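Local structure of nuclease-like protein (Chaetomium thermophilum, 6GRC) at residues 120-125 with 137-142; 203-208 with 260-265; 210-215 with 253-258. The protein probably acts as a metal-dependent DNA endonuclease that cuts 5' flaps and crossover junctions, this chain being its N-terminal part with the nuclease core. All coordinates share one frame; numbering follows the deposited sequence.

Contact 1. Residues 120-125 with 137-142; sequences EAEAEC and VLSEDV. With nucleotides of chain B.
Glu122, Glu140 and Asp141 bring three acidic groups together with no positively charged side chain of either segment between them. Glu122 OE2 lies 4.0 Å from Asp141 OD1 and 4.4 Å from Glu140 OE2. The chains of Glu122 and Asp141 cross at about a right angle, yet their carboxylate planes are only 21° apart. Glu122 gets there from helix 121-130 by turning CG between its backbone N and carbonyl carbon (chi1 52°) and bending again at chi2, while its CB passes Ser139 OG. One water spans the gap, donating to Glu122 OE1 at 2.5 Å and to Glu140 OE2 at 2.7 Å. Asp141 OD1 also accepts from the backbone N of Asp143, which helps fix the carboxylate's rotation. Deeper in, small Cys125 lets the helix come close to strand 136-138: Cys125 CB meets Val137 CG1 at 3.9 Å, and Val137, compact and beta-branched, suits the buried strand. On the DNA side, Asp141 CB comes within 3.3 Å of OP1 of DA3 of chain B, an oxygen of the phosphodiester linking it to DG2. Glu122, Glu140 and Asp141 bind magnesium and manganese in this protein, as in the acidic metal centre of XPG-family nucleases; carboxylates held this near one another are likely to need cations to balance them.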
loop_
_atom_site.group_PDB
_atom_site.type_symbol
_atom_site.label_atom_id
_atom_site.label_comp_id
_atom_site.label_asym_id
_atom_site.label_seq_id
_atom_site.Cartn_x
_atom_site.Cartn_y
_atom_site.Cartn_z
ATOM N N GLU A 120 -7.562 13.356 6.931
ATOM C CA GLU A 120 -7.704 11.978 6.479
ATOM C C GLU A 120 -6.470 11.397 5.811
ATOM O O GLU A 120 -5.866 12.022 4.941
ATOM C CB GLU A 120 -8.889 11.874 5.550
ATOM C CG GLU A 120 -10.169 11.934 6.344
ATOM C CD GLU A 120 -11.386 11.888 5.471
ATOM O OE1 GLU A 120 -11.437 12.672 4.503
ATOM O OE2 GLU A 120 -12.299 11.074 5.753
ATOM N N ALA A 121 -6.091 10.211 6.224
ATOM C CA ALA A 121 -4.896 9.593 5.713
ATOM C C ALA A 121 -4.934 9.288 4.246
ATOM O O ALA A 121 -3.952 9.395 3.581
ATOM C CB ALA A 121 -4.557 8.359 6.516
ATOM N N GLU A 122 -6.070 8.873 3.726
ATOM C CA GLU A 122 -6.115 8.524 2.312
ATOM C C GLU A 122 -5.899 9.709 1.411
ATOM O O GLU A 122 -5.322 9.597 0.370
ATOM C CB GLU A 122 -7.354 7.717 1.934
ATOM C CG GLU A 122 -8.666 8.303 2.359
ATOM C CD GLU A 122 -9.531 7.319 3.098
ATOM O OE1 GLU A 122 -9.797 7.591 4.277
ATOM O OE2 GLU A 122 -9.936 6.292 2.513
ATOM N N ALA A 123 -6.384 10.850 1.823
ATOM C CA ALA A 123 -6.168 12.096 1.096
ATOM C C ALA A 123 -4.681 12.433 1.140
ATOM O O ALA A 123 -4.098 12.814 0.130
ATOM C CB ALA A 123 -6.983 13.232 1.694
ATOM N N GLU A 124 -4.064 12.293 2.307
ATOM C CA GLU A 124 -2.648 12.589 2.410
ATOM C C GLU A 124 -1.838 11.600 1.515
ATOM O O GLU A 124 -0.934 12.012 0.781
ATOM C CB GLU A 124 -2.205 12.568 3.886
ATOM C CG GLU A 124 -0.726 12.863 4.128
ATOM C CD GLU A 124 -0.360 14.342 4.029
ATOM O OE1 GLU A 124 -1.254 15.159 3.721
ATOM O OE2 GLU A 124 0.837 14.686 4.254
ATOM N N CYS A 125 -2.186 10.311 1.563
ATOM C CA CYS A 125 -1.499 9.282 0.769
ATOM C C CYS A 125 -1.518 9.629 -0.726
ATOM O O CYS A 125 -0.477 9.525 -1.409
ATOM C CB CYS A 125 -2.128 7.898 0.984
ATOM S SG CYS A 125 -1.777 7.087 2.579
ATOM N N VAL A 137 -0.079 4.115 -3.607
ATOM C CA VAL A 137 -0.681 4.091 -2.280
ATOM C C VAL A 137 -1.325 2.737 -2.062
ATOM O O VAL A 137 -1.794 2.112 -3.007
ATOM C CB VAL A 137 -1.710 5.227 -2.053
ATOM C CG1 VAL A 137 -1.189 6.547 -2.595
ATOM C CG2 VAL A 137 -3.039 4.911 -2.706
ATOM N N LEU A 138 -1.295 2.286 -0.815
ATOM C CA LEU A 138 -1.939 1.057 -0.386
ATOM C C LEU A 138 -2.963 1.477 0.669
ATOM O O LEU A 138 -2.625 2.015 1.725
ATOM C CB LEU A 138 -0.910 0.062 0.179
ATOM C CG LEU A 138 -1.492 -1.151 0.918
ATOM C CD1 LEU A 138 -2.540 -1.871 0.079
ATOM C CD2 LEU A 138 -0.385 -2.095 1.334
ATOM N N SER A 139 -4.225 1.271 0.338
ATOM C CA SER A 139 -5.325 1.817 1.094
ATOM C C SER A 139 -6.468 0.809 1.146
ATOM O O SER A 139 -6.415 -0.251 0.508
ATOM C CB SER A 139 -5.810 3.100 0.441
ATOM O OG SER A 139 -6.640 3.823 1.339
ATOM N N GLU A 140 -7.510 1.135 1.897
ATOM C CA GLU A 140 -8.587 0.174 2.081
ATOM C C GLU A 140 -9.551 0.114 0.894
ATOM O O GLU A 140 -10.220 -0.888 0.714
ATOM C CB GLU A 140 -9.298 0.368 3.427
ATOM C CG GLU A 140 -10.099 1.647 3.618
ATOM C CD GLU A 140 -10.378 1.923 5.095
ATOM O OE1 GLU A 140 -10.784 0.978 5.816
ATOM O OE2 GLU A 140 -10.198 3.084 5.529
ATOM N N ASP A 141 -9.592 1.157 0.068
ATOM C CA ASP A 141 -10.551 1.221 -1.037
ATOM C C ASP A 141 -10.027 2.158 -2.147
ATOM O O ASP A 141 -8.842 2.503 -2.148
ATOM C CB ASP A 141 -11.936 1.634 -0.495
ATOM C CG ASP A 141 -11.946 3.020 0.134
ATOM O OD1 ASP A 141 -11.316 3.951 -0.405
ATOM O OD2 ASP A 141 -12.614 3.204 1.167
ATOM N N VAL A 142 -10.877 2.561 -3.094
ATOM C CA VAL A 142 -10.415 3.456 -4.155
ATOM C C VAL A 142 -10.843 4.901 -3.972
ATOM O O VAL A 142 -10.798 5.659 -4.928
ATOM C CB VAL A 142 -10.778 2.963 -5.587
ATOM C CG1 VAL A 142 -10.147 1.608 -5.862
ATOM C CG2 VAL A 142 -12.282 2.933 -5.816
ATOM P P DA B 3 -14.378 -1.164 -0.772
ATOM O OP1 DA B 3 -13.152 -1.243 -1.614
ATOM O OP2 DA B 3 -15.373 -0.081 -1.002
ATOM O "O5'" DA B 3 -15.152 -2.553 -0.849
ATOM C "C5'" DA B 3 -14.449 -3.795 -0.685
ATOM C "C4'" DA B 3 -15.412 -4.946 -0.851
ATOM O "O4'" DA B 3 -16.174 -5.105 0.369
ATOM C "C3'" DA B 3 -16.436 -4.763 -1.979
ATOM O "O3'" DA B 3 -16.395 -5.911 -2.837
ATOM C "C2'" DA B 3 -17.754 -4.559 -1.246
ATOM C "C1'" DA B 3 -17.530 -5.326 0.040
ATOM N N9 DA B 3 -18.347 -4.917 1.187
ATOM C C8 DA B 3 -18.776 -3.656 1.525
ATOM N N7 DA B 3 -19.495 -3.620 2.621
ATOM C C5 DA B 3 -19.540 -4.944 3.034
ATOM C C6 DA B 3 -20.148 -5.572 4.138
ATOM N N6 DA B 3 -20.852 -4.920 5.064
ATOM N N1 DA B 3 -20.006 -6.907 4.254
ATOM C C2 DA B 3 -19.296 -7.562 3.326
ATOM N N3 DA B 3 -18.672 -7.083 2.253
ATOM C C4 DA B 3 -18.838 -5.753 2.162
ATOM P P DG B 2 -15.920 2.108 5.143
ATOM O OP1 DG B 2 -15.093 3.324 4.910
ATOM O OP2 DG B 2 -17.401 2.152 4.965
ATOM O "O5'" DG B 2 -15.414 0.933 4.196
ATOM C "C5'" DG B 2 -14.022 0.743 3.906
ATOM C "C4'" DG B 2 -13.855 -0.473 3.029
ATOM O "O4'" DG B 2 -14.258 -1.660 3.753
ATOM C "C3'" DG B 2 -14.692 -0.469 1.752
ATOM O "O3'" DG B 2 -13.910 -1.122 0.752
ATOM C "C2'" DG B 2 -15.938 -1.242 2.154
ATOM C "C1'" DG B 2 -15.379 -2.269 3.126
ATOM N N9 DG B 2 -16.287 -2.709 4.180
ATOM C C8 DG B 2 -17.120 -1.931 4.947
ATOM N N7 DG B 2 -17.794 -2.619 5.828
ATOM C C5 DG B 2 -17.372 -3.928 5.639
ATOM C C6 DG B 2 -17.751 -5.122 6.306
ATOM O O6 DG B 2 -18.558 -5.265 7.232
ATOM N N1 DG B 2 -17.084 -6.229 5.793
ATOM C C2 DG B 2 -16.164 -6.194 4.773
ATOM N N2 DG B 2 -15.618 -7.367 4.424
ATOM N N3 DG B 2 -15.799 -5.088 4.147
ATOM C C4 DG B 2 -16.436 -3.999 4.631
HETATM O O HOH W 1 -9.796 5.714 5.990
#

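Contact 2. Residues 203-208 with 260-265; sequences DGIPGC and KALEIP. With nucleotides of chain B; nucleotides of chain C.
Leu262 CD1 sits over one face of the Gly207-Cys208 peptide, 3.6 Å from Gly207 C. C4' of DA9 of chain C approaches Gly207 O from the other face, at 3.3 Å. At the peptide's edge, Cys208 N donates a hydrogen bond to Ile205 O and closes a type II turn. The two proline rings meet with Pro206 CD 4.1 Å from Pro265 CD, and Pro265 CG also lies against Gly204 O. Between these groups Ile205 and Leu262 cross at about a right angle, with Ile205 CG2 lodged 3.8 Å from Leu262 CG. With CG1 of Ile205 anti to its carbonyl carbon (chi1 -64°), the CG2 branch is turned to Leu262, while CD1, ending the extended CG1 arm, lies near Ile264 CG1. The beta-branched residue thus faces different neighbours, CG1 also passing Pro265, while the fork of Leu262 reaches the turn with CD1 and Cys208 CB with CD2. The turn lies between helices 191-196 and 210-219, consistent with the glycine-rich loop of the helix-three-turn-helix (H3TH) region by which XPG-family nucleases hold duplex DNA. Gly207 has to be a glycine: at its backbone angles a side chain would jam against the preceding carbonyl and crowd Leu262 CD1. Its N donates to a DNA phosphate. Across the contact, Ala261 N gives a nearly straight bond (175°) to OP1 of DT12 of chain B, 3.0 Å away, and the alanine's short methyl lies against the same phosphate. Behind segment 260-265, Ile264 packs on helix 233-249 against Lys240 and Leu244.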
loop_
_atom_site.group_PDB
_atom_site.type_symbol
_atom_site.label_atom_id
_atom_site.label_comp_id
_atom_site.label_asym_id
_atom_site.label_seq_id
_atom_site.Cartn_x
_atom_site.Cartn_y
_atom_site.Cartn_z
ATOM N N ASP A 203 -26.698 16.541 1.690
ATOM C CA ASP A 203 -27.281 17.086 0.461
ATOM C C ASP A 203 -26.971 16.241 -0.773
ATOM O O ASP A 203 -26.747 16.783 -1.860
ATOM C CB ASP A 203 -26.833 18.533 0.248
ATOM C CG ASP A 203 -27.136 19.419 1.443
ATOM O OD1 ASP A 203 -28.250 19.301 2.008
ATOM O OD2 ASP A 203 -26.265 20.238 1.808
ATOM N N GLY A 204 -26.952 14.918 -0.589
ATOM C CA GLY A 204 -26.961 13.966 -1.696
ATOM C C GLY A 204 -28.395 13.784 -2.163
ATOM O O GLY A 204 -29.337 14.184 -1.468
ATOM N N ILE A 205 -28.566 13.196 -3.346
ATOM C CA ILE A 205 -29.897 13.016 -3.930
ATOM C C ILE A 205 -30.490 11.676 -3.474
ATOM O O ILE A 205 -29.961 10.615 -3.804
ATOM C CB ILE A 205 -29.870 13.121 -5.475
ATOM C CG1 ILE A 205 -29.435 14.529 -5.905
ATOM C CG2 ILE A 205 -31.248 12.833 -6.059
ATOM C CD1 ILE A 205 -28.813 14.587 -7.283
ATOM N N PRO A 206 -31.586 11.724 -2.693
ATOM C CA PRO A 206 -32.256 10.479 -2.319
ATOM C C PRO A 206 -32.741 9.740 -3.553
ATOM O O PRO A 206 -33.268 10.362 -4.467
ATOM C CB PRO A 206 -33.466 10.948 -1.493
ATOM C CG PRO A 206 -33.205 12.378 -1.148
ATOM C CD PRO A 206 -32.317 12.916 -2.222
ATOM N N GLY A 207 -32.539 8.428 -3.589
ATOM C CA GLY A 207 -32.999 7.614 -4.708
ATOM C C GLY A 207 -32.039 7.569 -5.881
ATOM O O GLY A 207 -32.255 6.813 -6.827
ATOM N N CYS A 208 -30.984 8.377 -5.827
ATOM C CA CYS A 208 -29.969 8.402 -6.861
ATOM C C CYS A 208 -28.773 7.596 -6.379
ATOM O O CYS A 208 -28.163 7.912 -5.352
ATOM C CB CYS A 208 -29.546 9.843 -7.166
ATOM S SG CYS A 208 -28.254 10.008 -8.418
ATOM N N LYS A 260 -38.319 11.782 -13.027
ATOM C CA LYS A 260 -39.157 12.879 -12.524
ATOM C C LYS A 260 -39.401 12.813 -11.016
ATOM O O LYS A 260 -39.587 13.846 -10.370
ATOM C CB LYS A 260 -40.488 12.942 -13.282
ATOM C CG LYS A 260 -41.224 14.270 -13.116
ATOM C CD LYS A 260 -41.477 14.979 -14.445
ATOM C CE LYS A 260 -42.526 14.288 -15.301
ATOM N NZ LYS A 260 -43.923 14.582 -14.869
ATOM N N ALA A 261 -39.397 11.606 -10.459
ATOM C CA ALA A 261 -39.539 11.418 -9.014
ATOM C C ALA A 261 -38.286 11.867 -8.272
ATOM O O ALA A 261 -38.348 12.244 -7.106
ATOM C CB ALA A 261 -39.846 9.959 -8.694
ATOM N N LEU A 262 -37.151 11.832 -8.956
ATOM C CA LEU A 262 -35.883 12.184 -8.330
ATOM C C LEU A 262 -35.937 13.660 -7.925
ATOM O O LEU A 262 -35.961 14.553 -8.782
ATOM C CB LEU A 262 -34.723 11.894 -9.284
ATOM C CG LEU A 262 -33.490 11.216 -8.695
ATOM C CD1 LEU A 262 -33.849 9.931 -7.960
ATOM C CD2 LEU A 262 -32.474 10.941 -9.797
ATOM N N GLU A 263 -36.004 13.897 -6.613
ATOM C CA GLU A 263 -36.151 15.248 -6.059
ATOM C C GLU A 263 -34.807 15.713 -5.517
ATOM O O GLU A 263 -34.190 15.020 -4.708
ATOM C CB GLU A 263 -37.218 15.275 -4.955
ATOM C CG GLU A 263 -38.247 16.403 -5.121
ATOM C CD GLU A 263 -39.118 16.237 -6.367
ATOM O OE1 GLU A 263 -39.780 15.179 -6.492
ATOM O OE2 GLU A 263 -39.142 17.167 -7.213
ATOM N N ILE A 264 -34.369 16.888 -5.966
ATOM C CA ILE A 264 -33.029 17.386 -5.686
ATOM C C ILE A 264 -33.089 18.416 -4.560
ATOM O O ILE A 264 -33.723 19.460 -4.726
ATOM C CB ILE A 264 -32.373 18.022 -6.935
ATOM C CG1 ILE A 264 -32.204 16.991 -8.062
ATOM C CG2 ILE A 264 -30.992 18.574 -6.592
ATOM C CD1 ILE A 264 -33.481 16.514 -8.711
ATOM N N PRO A 265 -32.428 18.131 -3.412
ATOM C CA PRO A 265 -32.392 19.076 -2.291
ATOM C C PRO A 265 -31.953 20.471 -2.720
ATOM O O PRO A 265 -31.091 20.600 -3.586
ATOM C CB PRO A 265 -31.348 18.469 -1.350
ATOM C CG PRO A 265 -31.352 17.011 -1.652
ATOM C CD PRO A 265 -31.702 16.882 -3.107
ATOM P P DT B 12 -40.067 7.896 -11.998
ATOM O OP1 DT B 12 -39.222 9.106 -12.167
ATOM O OP2 DT B 12 -41.505 8.040 -11.648
ATOM O "O5'" DT B 12 -39.964 7.035 -13.331
ATOM C "C5'" DT B 12 -38.760 6.314 -13.646
ATOM C "C4'" DT B 12 -38.998 5.326 -14.765
ATOM O "O4'" DT B 12 -39.553 4.109 -14.232
ATOM C "C3'" DT B 12 -39.949 5.791 -15.871
ATOM O "O3'" DT B 12 -39.094 6.155 -16.963
ATOM C "C2'" DT B 12 -40.921 4.626 -16.060
ATOM C "C1'" DT B 12 -40.358 3.486 -15.215
ATOM N N1 DT B 12 -41.325 2.607 -14.504
ATOM C C2 DT B 12 -41.258 1.241 -14.691
ATOM O O2 DT B 12 -40.495 0.708 -15.480
ATOM N N3 DT B 12 -42.144 0.515 -13.932
ATOM C C4 DT B 12 -43.050 1.004 -13.009
ATOM O O4 DT B 12 -43.789 0.228 -12.406
ATOM C C5 DT B 12 -43.042 2.442 -12.839
ATOM C C7 DT B 12 -43.990 3.060 -11.862
ATOM C C6 DT B 12 -42.181 3.159 -13.574
ATOM P P DA C 9 -28.706 2.653 -8.789
ATOM O OP1 DA C 9 -27.975 3.879 -9.189
ATOM O OP2 DA C 9 -27.966 1.358 -8.672
ATOM O "O5'" DA C 9 -29.475 2.888 -7.411
ATOM C "C5'" DA C 9 -30.668 3.708 -7.357
ATOM C "C4'" DA C 9 -31.259 3.734 -5.965
ATOM O "O4'" DA C 9 -31.906 2.479 -5.662
ATOM C "C3'" DA C 9 -30.276 3.961 -4.822
ATOM O "O3'" DA C 9 -30.976 4.641 -3.781
ATOM C "C2'" DA C 9 -29.894 2.549 -4.416
ATOM C "C1'" DA C 9 -31.181 1.774 -4.656
ATOM N N9 DA C 9 -31.031 0.395 -5.115
ATOM C C8 DA C 9 -30.133 -0.143 -6.004
ATOM N N7 DA C 9 -30.315 -1.422 -6.230
ATOM C C5 DA C 9 -31.415 -1.746 -5.447
ATOM C C6 DA C 9 -32.111 -2.948 -5.242
ATOM N N6 DA C 9 -31.785 -4.099 -5.832
ATOM N N1 DA C 9 -33.166 -2.929 -4.399
ATOM C C2 DA C 9 -33.494 -1.770 -3.806
ATOM N N3 DA C 9 -32.916 -0.575 -3.918
ATOM C C4 DA C 9 -31.872 -0.633 -4.763
#

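Contact 3. Residues 210-215 with 253-258; sequences IKVACQ and GFFRTK. With nucleotides of chain C; nucleotides of chain B.
Phe254 turns its ring away from helix 210-219 but lays its CB over one face of the Phe255 ring, toward the rim, and its carbonyl O passes 3.5 Å from Gln215 CB. Phe255 does the filling: CE1 reaches Val212 CG1 at 3.8 Å, and Val212 O and Gln215 OE1 both lie at the ring's edge, in its plane. A flat, apolar ring suits this slot, which Leu247 of helix 233-249 also lines. Arg256 N donates to Gln215 OE1 at 3.0 Å, bent at 141° and 42° above the carbonyl plane. Gln215 can reach it because its chain runs extended beyond CG (chi2 -155°). With an alanine at Gln215, Arg256 N would probably lose this acceptor, and a gap would open beside Phe255 CD1. Thr257 CG2 lies over the centre of one face of the Arg256 guanidinium. Lys258 N donates to OP1 of DG13 of chain B at 3.0 Å. At the helix start, Lys211 N bonds OP1 of DA9 of chain C at 2.8 Å. A phosphate bound by a backbone N-H at a helix N-terminus is typical of the H3TH motif of XPG-family nucleases.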
loop_
_atom_site.group_PDB
_atom_site.type_symbol
_atom_site.label_atom_id
_atom_site.label_comp_id
_atom_site.label_asym_id
_atom_site.label_seq_id
_atom_site.Cartn_x
_atom_site.Cartn_y
_atom_site.Cartn_z
ATOM N N ILE A 210 -25.520 4.740 -7.982
ATOM C CA ILE A 210 -24.412 4.739 -8.889
ATOM C C ILE A 210 -24.705 4.765 -10.368
ATOM O O ILE A 210 -24.032 5.422 -11.115
ATOM C CB ILE A 210 -23.542 3.534 -8.609
ATOM C CG1 ILE A 210 -22.294 3.599 -9.457
ATOM C CG2 ILE A 210 -24.308 2.273 -8.912
ATOM C CD1 ILE A 210 -21.245 2.624 -9.026
ATOM N N LYS A 211 -25.713 4.051 -10.802
ATOM C CA LYS A 211 -25.997 3.983 -12.231
ATOM C C LYS A 211 -26.277 5.356 -12.822
ATOM O O LYS A 211 -25.598 5.782 -13.747
ATOM C CB LYS A 211 -27.178 3.058 -12.498
ATOM C CG LYS A 211 -26.894 1.599 -12.199
ATOM C CD LYS A 211 -25.754 1.084 -13.053
ATOM C CE LYS A 211 -25.737 -0.428 -13.103
ATOM N NZ LYS A 211 -24.343 -0.880 -13.358
ATOM N N VAL A 212 -27.279 6.040 -12.276
ATOM C CA VAL A 212 -27.679 7.346 -12.782
ATOM C C VAL A 212 -26.539 8.349 -12.617
ATOM O O VAL A 212 -26.213 9.072 -13.555
ATOM C CB VAL A 212 -28.968 7.855 -12.102
ATOM C CG1 VAL A 212 -29.178 9.346 -12.356
ATOM C CG2 VAL A 212 -30.168 7.057 -12.590
ATOM N N ALA A 213 -25.936 8.388 -11.435
ATOM C CA ALA A 213 -24.808 9.285 -11.193
ATOM C C ALA A 213 -23.713 9.094 -12.244
ATOM O O ALA A 213 -23.153 10.074 -12.750
ATOM C CB ALA A 213 -24.234 9.070 -9.798
ATOM N N CYS A 214 -23.430 7.832 -12.570
ATOM C CA CYS A 214 -22.372 7.478 -13.507
ATOM C C CYS A 214 -22.640 7.979 -14.915
ATOM O O CYS A 214 -21.742 8.489 -15.588
ATOM C CB CYS A 214 -22.187 5.962 -13.558
ATOM S SG CYS A 214 -20.809 5.430 -14.600
ATOM N N GLN A 215 -23.880 7.825 -15.363
ATOM C CA GLN A 215 -24.249 8.267 -16.702
ATOM C C GLN A 215 -24.413 9.797 -16.767
ATOM O O GLN A 215 -24.473 10.373 -17.856
ATOM C CB GLN A 215 -25.456 7.472 -17.260
ATOM C CG GLN A 215 -26.688 7.381 -16.370
ATOM C CD GLN A 215 -27.570 6.171 -16.648
ATOM O OE1 GLN A 215 -28.782 6.297 -16.798
ATOM N NE2 GLN A 215 -26.969 5.001 -16.712
ATOM N N GLY A 253 -30.674 12.423 -24.008
ATOM C CA GLY A 253 -30.543 10.981 -23.865
ATOM C C GLY A 253 -29.329 10.579 -23.045
ATOM O O GLY A 253 -28.756 9.515 -23.284
ATOM N N PHE A 254 -28.927 11.412 -22.081
ATOM C CA PHE A 254 -27.764 11.085 -21.244
ATOM C C PHE A 254 -28.037 9.961 -20.235
ATOM O O PHE A 254 -27.109 9.435 -19.619
ATOM C CB PHE A 254 -27.257 12.314 -20.474
ATOM C CG PHE A 254 -26.730 13.424 -21.348
ATOM C CD1 PHE A 254 -26.053 13.162 -22.537
ATOM C CD2 PHE A 254 -26.875 14.746 -20.947
ATOM C CE1 PHE A 254 -25.566 14.197 -23.314
ATOM C CE2 PHE A 254 -26.392 15.785 -21.720
ATOM C CZ PHE A 254 -25.735 15.510 -22.905
ATOM N N PHE A 255 -29.300 9.619 -20.083
ATOM C CA PHE A 255 -29.691 8.585 -19.168
ATOM C C PHE A 255 -30.387 7.459 -19.860
ATOM O O PHE A 255 -30.599 7.480 -21.050
ATOM C CB PHE A 255 -30.631 9.162 -18.153
ATOM C CG PHE A 255 -30.059 10.294 -17.410
ATOM C CD1 PHE A 255 -29.165 10.076 -16.396
ATOM C CD2 PHE A 255 -30.399 11.566 -17.723
ATOM C CE1 PHE A 255 -28.621 11.124 -15.695
ATOM C CE2 PHE A 255 -29.871 12.621 -17.028
ATOM C CZ PHE A 255 -28.979 12.401 -16.010
ATOM N N ARG A 256 -30.724 6.455 -19.088
ATOM C CA ARG A 256 -31.440 5.328 -19.620
ATOM C C ARG A 256 -32.928 5.556 -19.488
ATOM O O ARG A 256 -33.709 4.865 -20.085
ATOM C CB ARG A 256 -31.077 4.083 -18.841
ATOM C CG ARG A 256 -32.178 3.042 -18.811
ATOM C CD ARG A 256 -31.865 1.893 -17.872
ATOM N NE ARG A 256 -32.509 2.095 -16.588
ATOM C CZ ARG A 256 -33.695 1.604 -16.271
ATOM N NH1 ARG A 256 -34.353 0.869 -17.142
ATOM N NH2 ARG A 256 -34.222 1.845 -15.083
ATOM N N THR A 257 -33.320 6.563 -18.733
ATOM C CA THR A 257 -34.706 6.798 -18.487
ATOM C C THR A 257 -34.911 8.195 -17.982
ATOM O O THR A 257 -33.978 8.907 -17.712
ATOM C CB THR A 257 -35.120 5.845 -17.363
ATOM O OG1 THR A 257 -34.330 6.105 -16.212
ATOM C CG2 THR A 257 -34.996 4.401 -17.758
ATOM N N LYS A 258 -36.154 8.601 -17.882
ATOM C CA LYS A 258 -36.432 9.877 -17.279
ATOM C C LYS A 258 -36.489 9.699 -15.788
ATOM O O LYS A 258 -36.792 8.641 -15.311
ATOM C CB LYS A 258 -37.770 10.399 -17.753
ATOM C CG LYS A 258 -37.985 10.308 -19.243
ATOM C CD LYS A 258 -38.747 11.517 -19.744
ATOM C CE LYS A 258 -40.223 11.225 -19.909
ATOM N NZ LYS A 258 -40.736 11.728 -21.211
ATOM P P DA C 9 -28.706 2.653 -8.789
ATOM O OP1 DA C 9 -27.975 3.879 -9.189
ATOM O OP2 DA C 9 -27.966 1.358 -8.672
ATOM O "O5'" DA C 9 -29.475 2.888 -7.411
ATOM C "C5'" DA C 9 -30.668 3.708 -7.357
ATOM C "C4'" DA C 9 -31.259 3.734 -5.965
ATOM O "O4'" DA C 9 -31.906 2.479 -5.662
ATOM C "C3'" DA C 9 -30.276 3.961 -4.822
ATOM O "O3'" DA C 9 -30.976 4.641 -3.781
ATOM C "C2'" DA C 9 -29.894 2.549 -4.416
ATOM C "C1'" DA C 9 -31.181 1.774 -4.656
ATOM N N9 DA C 9 -31.031 0.395 -5.115
ATOM C C8 DA C 9 -30.133 -0.143 -6.004
ATOM N N7 DA C 9 -30.315 -1.422 -6.230
ATOM C C5 DA C 9 -31.415 -1.746 -5.447
ATOM C C6 DA C 9 -32.111 -2.948 -5.242
ATOM N N6 DA C 9 -31.785 -4.099 -5.832
ATOM N N1 DA C 9 -33.166 -2.929 -4.399
ATOM C C2 DA C 9 -33.494 -1.770 -3.806
ATOM N N3 DA C 9 -32.916 -0.575 -3.918
ATOM C C4 DA C 9 -31.872 -0.633 -4.763
ATOM P P DC C 8 -29.634 -0.527 -14.297
ATOM O OP1 DC C 8 -28.981 0.546 -15.089
ATOM O OP2 DC C 8 -28.945 -1.830 -14.121
ATOM O "O5'" DC C 8 -29.974 0.083 -12.869
ATOM C "C5'" DC C 8 -30.886 1.187 -12.741
ATOM C "C4'" DC C 8 -31.398 1.264 -11.324
ATOM O "O4'" DC C 8 -32.279 0.157 -11.053
ATOM C "C3'" DC C 8 -30.315 1.174 -10.248
ATOM O "O3'" DC C 8 -29.899 2.478 -9.841
ATOM C "C2'" DC C 8 -30.979 0.407 -9.111
ATOM C "C1'" DC C 8 -32.360 0.050 -9.642
ATOM N N1 DC C 8 -32.812 -1.306 -9.308
ATOM C C2 DC C 8 -33.818 -1.457 -8.350
ATOM O O2 DC C 8 -34.304 -0.442 -7.830
ATOM N N3 DC C 8 -34.245 -2.701 -8.029
ATOM C C4 DC C 8 -33.698 -3.766 -8.619
ATOM N N4 DC C 8 -34.150 -4.974 -8.272
ATOM C C5 DC C 8 -32.663 -3.641 -9.592
ATOM C C6 DC C 8 -32.251 -2.404 -9.899
ATOM P P DG B 13 -39.683 6.702 -18.337
ATOM O OP1 DG B 13 -38.569 7.285 -19.117
ATOM O OP2 DG B 13 -40.879 7.528 -18.037
ATOM O "O5'" DG B 13 -40.128 5.365 -19.076
ATOM C "C5'" DG B 13 -39.203 4.290 -19.321
ATOM C "C4'" DG B 13 -39.930 3.111 -19.925
ATOM O "O4'" DG B 13 -40.730 2.456 -18.907
ATOM C "C3'" DG B 13 -40.896 3.438 -21.073
ATOM O "O3'" DG B 13 -40.793 2.413 -22.070
ATOM C "C2'" DG B 13 -42.262 3.394 -20.411
ATOM C "C1'" DG B 13 -42.054 2.274 -19.404
ATOM N N9 DG B 13 -42.966 2.245 -18.263
ATOM C C8 DG B 13 -43.523 3.316 -17.606
ATOM N N7 DG B 13 -44.292 2.962 -16.611
ATOM C C5 DG B 13 -44.248 1.575 -16.619
ATOM C C6 DG B 13 -44.891 0.628 -15.780
ATOM O O6 DG B 13 -45.645 0.836 -14.823
ATOM N N1 DG B 13 -44.573 -0.676 -16.139
ATOM C C2 DG B 13 -43.741 -1.029 -17.174
ATOM N N2 DG B 13 -43.552 -2.342 -17.361
ATOM N N3 DG B 13 -43.138 -0.157 -17.967
ATOM C C4 DG B 13 -43.429 1.116 -17.631
#

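In the fold
Contact 1 is the metal-binding end of the system, while contacts 2 and 3 build a DNA-holding platform to one side. The centre of contact 1 is 29 Å from that of each of the other two, and its nearest atoms are about 16 Å from contact 2 and about 10 Å from contact 3. Contacts 2 and 3 touch, their centres 13 Å apart, with Cys208 SG 4.1 Å from Ala213 N where the turn runs into helix 210-219. DA9 of chain C meets both. On chain B, DG2 and DA3 lie at the acidic cluster, whereas the neighbouring nucleotides DT12 and DG13 are hydrogen-bonded by the backbone N of Ala261 (contact 2) and of Lys258 (contact 3).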